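Local coordinates for OmpT protein (Vibrio cholerae serotype O1, PDB 6EHE), which probably acts as a general diffusion porin, a beta-barrel channel that lets small solutes across the outer membrane of the bacterium, at residues A[5-10]-A[32-37]; A[49-54]-A[61-66]. All blocks are in the same frame, centred on the assembly; numbering follows the deposited sequence. Where two conformers were deposited one is given.

How the interactions relate
The chain enters the barrel wall on strand 3-17, turns, and comes back on strand 24-39; interaction 1 zips these two together, closing the loop of 21 residues between 5-10 and 32-37. It then runs on into strand 44-53 and returns on strand 61-71, where interaction 2 closes a much shorter hairpin of six intervening residues. The two contacts follow one another in series, neither nesting nor crossing. What unites them is the seam between strands 24-39 and 44-53, where Ala32 O lies 2.8 Å from Phe52 N, and a side-chain bridge, Tyr8 OH to Glu51 OE2 at 2.7 Å. Four consecutive staves of one antiparallel barrel are thus joined.

Interaction 1: residues A[5-10]-A[32-37]; sequences VDFYGQ and AGVDAN
Tyr8 leans from strand 3-17 over the neighbouring strand, its ring lying on the backbone of Gly33, the partner it also grips through two main-chain hydrogen bonds. Its CB leaves the sheet on the face shared with Asp6 and Asp35, and chi1 of 68° sets CG between the backbone N and the carbonyl carbon, swinging the ring over strand 32-37. Tyr8 CD1 comes 3.6 Å from Gly33 O, and Tyr8 CE1 then passes 3.6 Å from Gly33 C. Tyr8 CZ lies 3.8 Å from Gly33 CA, whose CH-pi contact falls over the ring face, offset toward the rim. At the tip, OH hydrogen-bonds Glu51 on the third strand. Beyond this pair, Asp6 and Asp35 exchange backbone hydrogen bonds. On the other face, Val34 divides its branches: CG1 meets Val5 CG1 at 3.7 Å, while CG2 lies 4.0 Å from Phe7 CD1. Asp6 and Phe7 belong to a calcium site observed for this protein, though none is bound here. The chemistry therefore splits by face: apolar contacts on one; on the other, an aromatic ring over glycine beside two carboxylates. Asp35 is already bonded to Gln47 and packed on by Lys49, yet the gathered oxygens would probably favour a nearby cation, consistent with that calcium.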
loop_
_atom_site.group_PDB
_atom_site.type_symbol
_atom_site.label_atom_id
_atom_site.label_comp_id
_atom_site.label_asym_id
_atom_site.label_seq_id
_atom_site.Cartn_x
_atom_site.Cartn_y
_atom_site.Cartn_z
ATOM N N VAL A 5 -2.288 -3.365 -26.905
ATOM C CA VAL A 5 -1.647 -4.327 -26.020
ATOM C C VAL A 5 -0.325 -3.732 -25.587
ATOM O O VAL A 5 0.450 -3.260 -26.420
ATOM C CB VAL A 5 -1.440 -5.686 -26.696
ATOM C CG1 VAL A 5 -0.867 -6.668 -25.691
ATOM C CG2 VAL A 5 -2.775 -6.174 -27.254
ATOM N N ASP A 6 -0.070 -3.725 -24.293
ATOM C CA ASP A 6 1.138 -3.101 -23.774
ATOM C C ASP A 6 1.853 -4.131 -22.916
ATOM O O ASP A 6 1.321 -4.572 -21.894
ATOM C CB ASP A 6 0.786 -1.834 -22.992
ATOM C CG ASP A 6 1.976 -1.234 -22.258
ATOM O OD1 ASP A 6 3.094 -1.174 -22.833
ATOM O OD2 ASP A 6 1.773 -0.800 -21.091
ATOM N N PHE A 7 3.023 -4.566 -23.355
ATOM C CA PHE A 7 3.918 -5.279 -22.460
ATOM C C PHE A 7 4.661 -4.249 -21.630
ATOM O O PHE A 7 5.120 -3.229 -22.158
ATOM C CB PHE A 7 4.893 -6.153 -23.234
ATOM C CG PHE A 7 4.216 -7.155 -24.093
ATOM C CD1 PHE A 7 4.004 -8.447 -23.635
ATOM C CD2 PHE A 7 3.744 -6.795 -25.357
ATOM C CE1 PHE A 7 3.360 -9.374 -24.426
ATOM C CE2 PHE A 7 3.088 -7.716 -26.159
ATOM C CZ PHE A 7 2.894 -9.006 -25.690
ATOM N N TYR A 8 4.718 -4.478 -20.324
ATOM C CA TYR A 8 5.357 -3.524 -19.428
ATOM C C TYR A 8 6.076 -4.303 -18.346
ATOM O O TYR A 8 5.845 -5.501 -18.145
ATOM C CB TYR A 8 4.350 -2.550 -18.805
ATOM C CG TYR A 8 3.413 -3.227 -17.830
ATOM C CD1 TYR A 8 2.189 -3.727 -18.244
ATOM C CD2 TYR A 8 3.774 -3.401 -16.499
ATOM C CE1 TYR A 8 1.333 -4.356 -17.353
ATOM C CE2 TYR A 8 2.926 -4.035 -15.597
ATOM C CZ TYR A 8 1.709 -4.511 -16.024
ATOM O OH TYR A 8 0.878 -5.154 -15.116
ATOM N N GLY A 9 6.925 -3.607 -17.616
ATOM C CA GLY A 9 7.682 -4.283 -16.591
ATOM C C GLY A 9 8.527 -3.302 -15.827
ATOM O O GLY A 9 8.669 -2.133 -16.199
ATOM N N GLN A 10 9.114 -3.815 -14.759
ATOM C CA GLN A 10 10.019 -3.023 -13.943
ATOM C C GLN A 10 11.049 -3.958 -13.345
ATOM O O GLN A 10 10.687 -4.898 -12.627
ATOM C CB GLN A 10 9.257 -2.280 -12.854
ATOM C CG GLN A 10 10.092 -1.902 -11.663
ATOM C CD GLN A 10 9.262 -1.245 -10.586
ATOM O OE1 GLN A 10 9.607 -1.291 -9.399
ATOM N NE2 GLN A 10 8.145 -0.641 -10.991
ATOM N N ALA A 32 6.563 -7.994 -14.310
ATOM C CA ALA A 32 6.375 -7.992 -15.755
ATOM C C ALA A 32 4.914 -8.293 -16.049
ATOM O O ALA A 32 4.284 -9.051 -15.318
ATOM C CB ALA A 32 7.277 -9.011 -16.444
ATOM N N GLY A 33 4.375 -7.722 -17.124
ATOM C CA GLY A 33 2.950 -7.896 -17.338
ATOM C C GLY A 33 2.477 -7.468 -18.710
ATOM O O GLY A 33 3.238 -6.959 -19.539
ATOM N N VAL A 34 1.173 -7.677 -18.914
ATOM C CA VAL A 34 0.474 -7.371 -20.155
ATOM C C VAL A 34 -0.783 -6.594 -19.806
ATOM O O VAL A 34 -1.554 -7.019 -18.939
ATOM C CB VAL A 34 0.094 -8.644 -20.941
ATOM C CG1 VAL A 34 -0.370 -8.287 -22.352
ATOM C CG2 VAL A 34 1.256 -9.596 -21.003
ATOM N N ASP A 35 -1.009 -5.480 -20.501
ATOM C CA ASP A 35 -2.191 -4.649 -20.318
ATOM C C ASP A 35 -2.874 -4.515 -21.668
ATOM O O ASP A 35 -2.369 -3.818 -22.549
ATOM C CB ASP A 35 -1.796 -3.284 -19.768
ATOM C CG ASP A 35 -2.985 -2.472 -19.347
ATOM O OD1 ASP A 35 -4.106 -3.030 -19.354
ATOM O OD2 ASP A 35 -2.805 -1.280 -19.015
ATOM N N ALA A 36 -3.998 -5.189 -21.859
ATOM C CA ALA A 36 -4.732 -5.099 -23.111
ATOM C C ALA A 36 -6.000 -4.305 -22.885
ATOM O O ALA A 36 -6.721 -4.537 -21.910
ATOM C CB ALA A 36 -5.087 -6.473 -23.661
ATOM N N ASN A 37 -6.277 -3.391 -23.792
ATOM C CA ASN A 37 -7.489 -2.598 -23.750
ATOM C C ASN A 37 -8.163 -2.683 -25.107
ATOM O O ASN A 37 -7.499 -2.618 -26.140
ATOM C CB ASN A 37 -7.155 -1.177 -23.363
ATOM C CG ASN A 37 -6.516 -1.107 -21.984
ATOM O OD1 ASN A 37 -7.223 -1.095 -20.967
ATOM N ND2 ASN A 37 -5.180 -1.086 -21.941
#

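Interaction 2: residues A[49-54]-A[61-66]. With C8E ((hydroxyethyloxy)tri(ethyloxy)octane), chain D.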
loop_
_atom_site.group_PDB
_atom_site.type_symbol
_atom_site.label_atom_id
_atom_site.label_comp_id
_atom_site.label_asym_id
_atom_site.label_seq_id
_atom_site.Cartn_x
_atom_site.Cartn_y
_atom_site.Cartn_z
ATOM N N LYS A 49 -5.670 -7.317 -17.784
ATOM C CA LYS A 49 -4.313 -7.016 -17.353
ATOM C C LYS A 49 -3.828 -8.159 -16.492
ATOM O O LYS A 49 -4.570 -8.649 -15.640
ATOM C CB LYS A 49 -4.280 -5.704 -16.571
ATOM C CG LYS A 49 -2.910 -5.197 -16.210
ATOM C CD LYS A 49 -3.020 -3.801 -15.601
ATOM C CE LYS A 49 -1.653 -3.292 -15.149
ATOM N NZ LYS A 49 -1.697 -1.843 -14.777
ATOM N N VAL A 50 -2.605 -8.611 -16.722
ATOM C CA VAL A 50 -2.014 -9.613 -15.847
ATOM C C VAL A 50 -0.586 -9.198 -15.521
ATOM O O VAL A 50 0.151 -8.724 -16.394
ATOM C CB VAL A 50 -2.085 -11.032 -16.455
ATOM C CG1 VAL A 50 -1.110 -11.194 -17.598
ATOM C CG2 VAL A 50 -1.819 -12.073 -15.382
ATOM N N GLU A 51 -0.217 -9.319 -14.246
ATOM C CA GLU A 51 1.095 -8.923 -13.751
ATOM C C GLU A 51 1.687 -10.065 -12.935
ATOM O O GLU A 51 1.046 -10.560 -11.992
ATOM C CB GLU A 51 0.984 -7.653 -12.897
ATOM C CG GLU A 51 2.283 -7.081 -12.382
ATOM C CD GLU A 51 2.071 -5.696 -11.791
ATOM O OE1 GLU A 51 2.143 -5.550 -10.547
ATOM O OE2 GLU A 51 1.778 -4.764 -12.576
ATOM N N PHE A 52 2.908 -10.466 -13.306
ATOM C CA PHE A 52 3.704 -11.492 -12.640
ATOM C C PHE A 52 4.856 -10.849 -11.880
ATOM O O PHE A 52 5.581 -10.016 -12.439
ATOM C CB PHE A 52 4.302 -12.480 -13.644
ATOM C CG PHE A 52 3.331 -12.987 -14.655
ATOM C CD1 PHE A 52 2.523 -14.076 -14.365
ATOM C CD2 PHE A 52 3.234 -12.389 -15.902
ATOM C CE1 PHE A 52 1.626 -14.543 -15.283
ATOM C CE2 PHE A 52 2.335 -12.863 -16.840
ATOM C CZ PHE A 52 1.529 -13.940 -16.527
ATOM N N ALA A 53 5.056 -11.269 -10.636
ATOM C CA ALA A 53 6.160 -10.790 -9.815
ATOM C C ALA A 53 7.112 -11.933 -9.474
ATOM O O ALA A 53 6.891 -13.106 -9.815
ATOM C CB ALA A 53 5.654 -10.127 -8.532
ATOM N N LEU A 54 8.163 -11.564 -8.748
ATOM C CA LEU A 54 9.326 -12.403 -8.528
ATOM C C LEU A 54 9.399 -13.014 -7.134
ATOM O O LEU A 54 10.287 -13.836 -6.888
ATOM C CB LEU A 54 10.586 -11.579 -8.792
ATOM C CG LEU A 54 11.821 -12.395 -9.150
ATOM C CD1 LEU A 54 11.556 -13.224 -10.396
ATOM C CD2 LEU A 54 13.008 -11.471 -9.352
ATOM N N TYR A 61 4.960 -15.742 -9.511
ATOM C CA TYR A 61 3.539 -15.896 -9.266
ATOM C C TYR A 61 2.774 -14.793 -9.984
ATOM O O TYR A 61 3.350 -13.879 -10.579
ATOM C CB TYR A 61 3.235 -15.858 -7.761
ATOM C CG TYR A 61 3.550 -14.516 -7.133
ATOM C CD1 TYR A 61 4.858 -14.071 -7.061
ATOM C CD2 TYR A 61 2.544 -13.691 -6.628
ATOM C CE1 TYR A 61 5.171 -12.865 -6.515
ATOM C CE2 TYR A 61 2.857 -12.464 -6.072
ATOM C CZ TYR A 61 4.180 -12.061 -6.022
ATOM O OH TYR A 61 4.558 -10.844 -5.491
ATOM N N VAL A 62 1.454 -14.887 -9.928
ATOM C CA VAL A 62 0.574 -13.878 -10.500
ATOM C C VAL A 62 0.289 -12.845 -9.414
ATOM O O VAL A 62 -0.432 -13.119 -8.449
ATOM C CB VAL A 62 -0.721 -14.505 -11.033
ATOM C CG1 VAL A 62 -1.592 -13.463 -11.617
ATOM C CG2 VAL A 62 -0.400 -15.538 -12.080
ATOM N N ARG A 63 0.859 -11.654 -9.550
ATOM C CA ARG A 63 0.617 -10.672 -8.506
ATOM C C ARG A 63 -0.693 -9.932 -8.719
ATOM O O ARG A 63 -1.327 -9.540 -7.732
ATOM C CB ARG A 63 1.779 -9.686 -8.395
ATOM C CG ARG A 63 1.977 -9.195 -6.958
ATOM C CD ARG A 63 3.133 -8.226 -6.855
ATOM N NE ARG A 63 2.830 -6.966 -7.515
ATOM C CZ ARG A 63 3.720 -6.011 -7.744
ATOM N NH1 ARG A 63 3.346 -4.893 -8.342
ATOM N NH2 ARG A 63 4.977 -6.174 -7.374
ATOM N N ASN A 64 -1.148 -9.789 -9.970
ATOM C CA ASN A 64 -2.431 -9.147 -10.269
ATOM C C ASN A 64 -3.054 -9.795 -11.504
ATOM O O ASN A 64 -2.343 -10.131 -12.450
ATOM C CB ASN A 64 -2.247 -7.643 -10.540
ATOM C CG ASN A 64 -2.381 -6.767 -9.290
ATOM O OD1 ASN A 64 -3.107 -5.774 -9.307
ATOM N ND2 ASN A 64 -1.687 -7.123 -8.215
ATOM N N HIS A 65 -4.377 -9.956 -11.507
ATOM C CA HIS A 65 -5.071 -10.269 -12.754
ATOM C C HIS A 65 -6.435 -9.623 -12.697
ATOM O O HIS A 65 -7.185 -9.827 -11.736
ATOM C CB HIS A 65 -5.197 -11.777 -13.035
ATOM C CG HIS A 65 -5.963 -12.540 -11.999
ATOM N ND1 HIS A 65 -7.339 -12.540 -11.941
ATOM C CD2 HIS A 65 -5.542 -13.353 -10.993
ATOM C CE1 HIS A 65 -7.740 -13.313 -10.942
ATOM N NE2 HIS A 65 -6.667 -13.821 -10.354
ATOM N N ILE A 66 -6.746 -8.866 -13.743
ATOM C CA ILE A 66 -7.807 -7.871 -13.721
ATOM C C ILE A 66 -8.611 -7.946 -15.002
ATOM O O ILE A 66 -8.042 -7.911 -16.102
ATOM C CB ILE A 66 -7.221 -6.456 -13.606
ATOM C CG1 ILE A 66 -6.416 -6.308 -12.303
ATOM C CG2 ILE A 66 -8.342 -5.447 -13.787
ATOM C CD1 ILE A 66 -5.545 -5.065 -12.219
HETATM C C1 C8E D . -4.404 -10.579 -20.667
HETATM C C2 C8E D . -4.952 -11.166 -19.352
HETATM C C3 C8E D . -6.469 -11.085 -19.162
HETATM C C4 C8E D . -6.899 -11.090 -17.684
HETATM C C5 C8E D . -8.128 -11.962 -17.376
HETATM C C6 C8E D . -8.141 -12.391 -15.903
HETATM C C7 C8E D . -9.542 -12.750 -15.381
HETATM C C8 C8E D . -9.791 -12.171 -13.976
HETATM O O9 C8E D . -10.532 -13.061 -13.149
#
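This is an antiparallel strand pairing, the hairpin formed by strands 44-53 and 61-71 in the barrel wall, and its regular register is broken once. At one end Lys49 and Ile66 exchange two backbone bonds, with both donors in the carbonyl plane of their acceptors. Next, Glu51 N bonds to Asn64 O at 2.9 Å, but Glu51 O accepts two hydrogens, from Asn64 N at 3.1 Å and from Arg63 N at 2.7 Å. The second bond is the more bent, 131° at the hydrogen, as the extra residue is fitted in. Arg63 consequently sends its side chain to the same side as Glu51, and the two run alongside each other. The glutamate is extended, with CG anti to the backbone N (chi1 -177°), whereas the arginine bends at chi3; in the conformer given, one of two, Arg63 NH1 meets Glu51 OE1 in a salt bridge whose carboxylate and guanidinium planes stand 78° apart. Glu51 OE2 is held by Tyr8, so in that conformer both oxygens are engaged. Further along, Ala53 CB is touched by the Tyr61 ring, with Tyr61 OH at 3.3 Å, and by Arg63 CD. Over the reverse face, Val62 spreads its methyls between Val50 and Phe52, CG2 lying 3.9 Å from Phe52 CE1. A detergent molecule, C8E, runs past His65 and Val50 on this apolar face, as expected of a lipid-facing surface. Arg63 and Asn64 both facing Glu51 make a classic beta bulge, set in a hairpin of the sixteen-stranded porin barrel.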